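Local coordinates for protein BB0689 (Borrelia burgdorferi, PDB 4D53) that is an outer surface lipoprotein of the bacterial CAP superfamily whose precise molecular role is not firmly established, at residues A[60-64]-A[65-69]; A[20-23]-A[24-28]. All blocks are in the same frame, centred on the assembly; numbering follows the deposited sequence.

Contact 1 of 2, residues A[60-64]-A[65-69]; sequences FGTTP and MQRIH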
loop_
_atom_site.group_PDB
_atom_site.type_symbol
_atom_site.label_atom_id
_atom_site.label_comp_id
_atom_site.label_asym_id
_atom_site.label_seq_id
_atom_site.Cartn_x
_atom_site.Cartn_y
_atom_site.Cartn_z
ATOM N N PHE A 60 3.891 9.721 13.852
ATOM C CA PHE A 60 3.057 10.522 14.767
ATOM C C PHE A 60 2.140 9.780 15.665
ATOM O O PHE A 60 1.106 10.278 15.964
ATOM C CB PHE A 60 2.332 11.658 14.018
ATOM C CG PHE A 60 3.255 12.466 13.153
ATOM C CD1 PHE A 60 4.566 12.751 13.601
ATOM C CD2 PHE A 60 2.856 12.979 11.933
ATOM C CE1 PHE A 60 5.436 13.456 12.837
ATOM C CE2 PHE A 60 3.741 13.705 11.148
ATOM C CZ PHE A 60 5.030 13.948 11.600
ATOM N N GLY A 61 2.536 8.596 16.137
ATOM C CA GLY A 61 1.771 7.846 17.076
ATOM C C GLY A 61 0.507 7.195 16.509
ATOM O O GLY A 61 -0.346 6.771 17.283
ATOM N N THR A 62 0.347 7.150 15.181
ATOM C CA THR A 62 -0.746 6.446 14.569
ATOM C C THR A 62 -0.319 5.054 14.125
ATOM O O THR A 62 0.859 4.726 14.047
ATOM C CB THR A 62 -1.309 7.198 13.340
ATOM O OG1 THR A 62 -0.349 7.250 12.255
ATOM C CG2 THR A 62 -1.676 8.637 13.758
ATOM N N THR A 63 -1.300 4.211 13.943
ATOM C CA THR A 63 -1.120 2.883 13.419
ATOM C C THR A 63 -1.929 2.750 12.093
ATOM O O THR A 63 -2.821 3.540 11.814
ATOM C CB THR A 63 -1.662 1.897 14.442
ATOM O OG1 THR A 63 -1.400 0.595 13.999
ATOM C CG2 THR A 63 -3.108 1.989 14.506
ATOM N N PRO A 64 -1.627 1.737 11.257
ATOM C CA PRO A 64 -2.438 1.575 10.027
ATOM C C PRO A 64 -3.923 1.496 10.282
ATOM O O PRO A 64 -4.698 2.186 9.588
ATOM C CB PRO A 64 -1.932 0.252 9.464
ATOM C CG PRO A 64 -0.530 0.180 9.948
ATOM C CD PRO A 64 -0.533 0.766 11.312
ATOM N N MET A 65 -4.343 0.674 11.248
ATOM C CA MET A 65 -5.826 0.595 11.573
ATOM C C MET A 65 -6.435 1.939 11.944
ATOM O O MET A 65 -7.496 2.323 11.460
ATOM C CB MET A 65 -6.123 -0.417 12.696
ATOM C CG MET A 65 -7.626 -0.663 12.910
ATOM S SD MET A 65 -8.174 -2.248 12.227
ATOM C CE MET A 65 -7.250 -3.409 13.239
ATOM N N GLN A 66 -5.717 2.688 12.785
ATOM C CA GLN A 66 -6.159 3.989 13.228
ATOM C C GLN A 66 -6.237 4.954 12.078
ATOM O O GLN A 66 -7.146 5.751 11.988
ATOM C CB GLN A 66 -5.134 4.414 14.262
ATOM C CG GLN A 66 -5.256 5.669 15.046
ATOM C CD GLN A 66 -4.230 5.670 16.213
ATOM O OE1 GLN A 66 -3.744 4.601 16.679
ATOM N NE2 GLN A 66 -3.900 6.879 16.687
ATOM N N ARG A 67 -5.275 4.894 11.139
ATOM C CA ARG A 67 -5.309 5.772 10.007
ATOM C C ARG A 67 -6.527 5.460 9.121
ATOM O O ARG A 67 -7.113 6.352 8.555
ATOM C CB ARG A 67 -4.017 5.666 9.169
ATOM C CG ARG A 67 -2.886 6.358 9.881
ATOM C CD ARG A 67 -1.627 6.529 9.079
ATOM N NE ARG A 67 -1.023 5.269 8.726
ATOM C CZ ARG A 67 -0.155 4.590 9.498
ATOM N NH1 ARG A 67 0.210 5.001 10.696
ATOM N NH2 ARG A 67 0.347 3.445 9.089
ATOM N N ILE A 68 -6.855 4.189 8.963
ATOM C CA ILE A 68 -8.030 3.829 8.173
ATOM C C ILE A 68 -9.327 4.228 8.949
ATOM O O ILE A 68 -10.261 4.748 8.334
ATOM C CB ILE A 68 -8.080 2.334 7.840
ATOM C CG1 ILE A 68 -6.869 1.971 6.930
ATOM C CG2 ILE A 68 -9.400 2.017 7.103
ATOM C CD1 ILE A 68 -6.547 0.509 6.863
ATOM N N HIS A 69 -9.337 4.010 10.255
ATOM C CA HIS A 69 -10.536 4.358 11.066
ATOM C C HIS A 69 -10.848 5.827 11.108
ATOM O O HIS A 69 -11.946 6.209 11.447
ATOM C CB HIS A 69 -10.447 3.856 12.467
ATOM C CG HIS A 69 -10.743 2.419 12.587
ATOM N ND1 HIS A 69 -10.565 1.722 13.759
ATOM C CD2 HIS A 69 -11.149 1.521 11.664
ATOM C CE1 HIS A 69 -10.883 0.456 13.562
ATOM N NE2 HIS A 69 -11.230 0.309 12.295
HETATM O O HOH W 1 -2.884 -1.257 12.779
#
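Arg67 folds back over the start of its own helix and lies against Pro64 while reaching Thr62 in the loop before it. This is a helix start within the CAP domain, with proline as the first helical residue. A bend about CG-CD (chi3 -64°) brings one face of the guanidinium over the Thr63-Pro64 peptide bond, with Thr63 C and Pro64 N each 3.3 Å from its plane. Arg67 NH2 sits 3.5 Å from Pro64 CG, so the proline ring packs against the cation as well. The edge is used differently: Arg67 NH1 donates to Thr62 OG1 at 2.8 Å, with the oxygen almost exactly in the guanidinium plane and an N-H...O angle of 157°. The same hydroxyl is also hydrogen-bonded to the carbonyl of Leu59. The helix itself begins with Arg67 N bonded to Thr63 O (2.9 Å) and Ile68 N to Pro64 O (3.0 Å). Thr63 holds the N-cap position without a side-chain capping bond; a water bridges instead, 2.7 Å from Thr63 OG1 and accepting from Met65 N at 2.9 Å. The arginine's outer partners are Glu80 of strand 75-84, in a salt bridge, and the carbonyl of His57, with Tyr45 adding a cation-pi contact. Ile68 touches Leu38 and Val41 of helix 36-52 and Phe75 and Thr78 of strand 75-84, seating helix 64-69 against both.

Contact 2 of 2, residues A[20-23]-A[24-28]; sequences IAEL and RKKLN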
loop_
_atom_site.group_PDB
_atom_site.type_symbol
_atom_site.label_atom_id
_atom_site.label_comp_id
_atom_site.label_asym_id
_atom_site.label_seq_id
_atom_site.Cartn_x
_atom_site.Cartn_y
_atom_site.Cartn_z
ATOM N N ILE A 20 -0.091 -7.879 -8.421
ATOM C CA ILE A 20 -0.462 -8.516 -7.185
ATOM C C ILE A 20 -1.643 -9.488 -7.476
ATOM O O ILE A 20 -1.700 -10.607 -6.904
ATOM C CB ILE A 20 -0.769 -7.460 -6.118
ATOM C CG1 ILE A 20 0.515 -6.723 -5.751
ATOM C CG2 ILE A 20 -1.524 -8.043 -4.900
ATOM C CD1 ILE A 20 0.251 -5.522 -4.859
ATOM N N ALA A 21 -2.600 -9.022 -8.254
ATOM C CA ALA A 21 -3.762 -9.878 -8.609
ATOM C C ALA A 21 -3.339 -11.175 -9.278
ATOM O O ALA A 21 -3.888 -12.248 -8.921
ATOM C CB ALA A 21 -4.794 -9.151 -9.504
ATOM N N GLU A 22 -2.385 -11.097 -10.170
ATOM C CA GLU A 22 -1.890 -12.305 -10.869
ATOM C C GLU A 22 -1.160 -13.271 -9.950
ATOM O O GLU A 22 -1.353 -14.489 -10.017
ATOM C CB GLU A 22 -1.034 -11.926 -12.072
ATOM C CG GLU A 22 -0.990 -13.040 -13.093
ATOM C CD GLU A 22 -2.388 -13.450 -13.589
ATOM O OE1 GLU A 22 -2.890 -12.802 -14.515
ATOM O OE2 GLU A 22 -2.987 -14.404 -13.049
ATOM N N LEU A 23 -0.312 -12.738 -9.090
ATOM C CA LEU A 23 0.293 -13.521 -8.026
ATOM C C LEU A 23 -0.740 -14.214 -7.181
ATOM O O LEU A 23 -0.653 -15.454 -6.962
ATOM C CB LEU A 23 1.246 -12.691 -7.139
ATOM C CG LEU A 23 1.665 -13.292 -5.788
ATOM C CD1 LEU A 23 2.719 -14.363 -6.067
ATOM C CD2 LEU A 23 2.272 -12.175 -4.952
ATOM N N ARG A 24 -1.758 -13.495 -6.711
ATOM C CA ARG A 24 -2.734 -14.145 -5.833
ATOM C C ARG A 24 -3.574 -15.211 -6.605
ATOM O O ARG A 24 -3.932 -16.256 -6.036
ATOM C CB ARG A 24 -3.604 -13.122 -5.163
ATOM C CG ARG A 24 -2.855 -12.219 -4.159
ATOM C CD ARG A 24 -3.745 -11.105 -3.666
ATOM N NE ARG A 24 -4.903 -11.615 -2.950
ATOM C CZ ARG A 24 -4.900 -12.009 -1.712
ATOM N NH1 ARG A 24 -3.783 -11.909 -1.003
ATOM N NH2 ARG A 24 -6.016 -12.565 -1.140
ATOM N N LYS A 25 -3.879 -14.920 -7.845
ATOM C CA LYS A 25 -4.625 -15.819 -8.666
ATOM C C LYS A 25 -3.878 -17.152 -8.887
ATOM O O LYS A 25 -4.449 -18.235 -8.748
ATOM C CB LYS A 25 -4.942 -15.153 -9.976
ATOM C CG LYS A 25 -5.713 -16.093 -10.895
ATOM C CD LYS A 25 -6.091 -15.423 -12.168
ATOM C CE LYS A 25 -7.177 -16.277 -12.814
ATOM N NZ LYS A 25 -7.531 -15.778 -14.157
ATOM N N LYS A 26 -2.569 -17.074 -9.122
ATOM C CA LYS A 26 -1.751 -18.259 -9.285
ATOM C C LYS A 26 -1.675 -19.070 -8.018
ATOM O O LYS A 26 -1.447 -20.273 -8.099
ATOM C CB LYS A 26 -0.332 -17.911 -9.811
ATOM C CG LYS A 26 -0.252 -17.451 -11.274
ATOM C CD LYS A 26 -1.443 -17.857 -12.140
ATOM C CE LYS A 26 -1.463 -17.255 -13.555
ATOM N NZ LYS A 26 -0.126 -16.768 -14.019
ATOM N N LEU A 27 -1.842 -18.486 -6.869
ATOM C CA LEU A 27 -1.895 -19.236 -5.656
ATOM C C LEU A 27 -3.351 -19.662 -5.242
ATOM O O LEU A 27 -3.546 -20.163 -4.128
ATOM C CB LEU A 27 -1.245 -18.514 -4.486
ATOM C CG LEU A 27 0.294 -18.403 -4.697
ATOM C CD1 LEU A 27 0.759 -17.383 -3.683
ATOM C CD2 LEU A 27 0.922 -19.759 -4.387
ATOM N N ASN A 28 -4.303 -19.384 -6.104
ATOM C CA ASN A 28 -5.754 -19.613 -5.779
ATOM C C ASN A 28 -6.185 -18.976 -4.515
ATOM O O ASN A 28 -7.043 -19.457 -3.764
ATOM C CB ASN A 28 -6.072 -21.123 -5.804
ATOM C CG ASN A 28 -7.477 -21.407 -6.293
ATOM O OD1 ASN A 28 -8.142 -20.568 -6.902
ATOM N ND2 ASN A 28 -7.920 -22.596 -6.057
#
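Glu22 leans over Lys25 and Lys26 on the last turns of helix 10-26, which ends in a Schellman motif with Asn28, at positive phi, as its C-prime residue. The glutamate bends at chi2 (57°), turning its carboxylate toward the C-terminal end of the helix. There Glu22 OE2 meets methylenes first: it is 3.3 Å from Lys26 CE. It also lies 3.4 Å from Lys25 CD, the lysine running alongside in a fully extended form. The salt bridge from Glu22 OE2 to Lys26 NZ is long, 3.8 Å, and the modelled conformation of the exposed Lys26 chain is doubtful. Arg24 leaves the helix on another side. Its CG passes 3.4 Å from Ile20 O and its CD packs 4.0 Å from Ile20 CG2, the two side chains pointing the same way. A bend at chi3 (62°) then turns the guanidinium so that NH1 binds the carbonyl of Leu105, at the end of helix 99-105, and NH2 those of Asn30 and Asn107. The buried cation thus ties the end of helix 10-26 to the loop after it and to the end of helix 99-105. In the backbone, the helical bond from Leu27 N to Leu23 O has lengthened to 3.3 Å, and the Schellman pair takes over: Leu29 N on Arg24 O, and Asn28 N on Lys25 O at 2.9 Å. One turn apart on the helix, Leu23 CD1 and Leu27 CD1 meet at 4.3 Å.

Coming from the N terminus, the chain first runs through helix 10-26, whose last turns and closing Schellman motif form contact 2. It then passes strand 33-34 and helix 36-52 before the loop that leads into contact 1 at the start of helix 64-69. Each contact is local, one at a helix end and the other at a helix start, so neither closes a long loop; they follow in series without nesting or crossing. The centres of contact 1 and contact 2 are about 28 Å apart, on opposite sides of the chain's centre. Contact 2 ties the first helix to the end of helix 99-105 and the loop that follows, whereas contact 1 seats the start of helix 64-69 against helix 36-52 and strand 75-84.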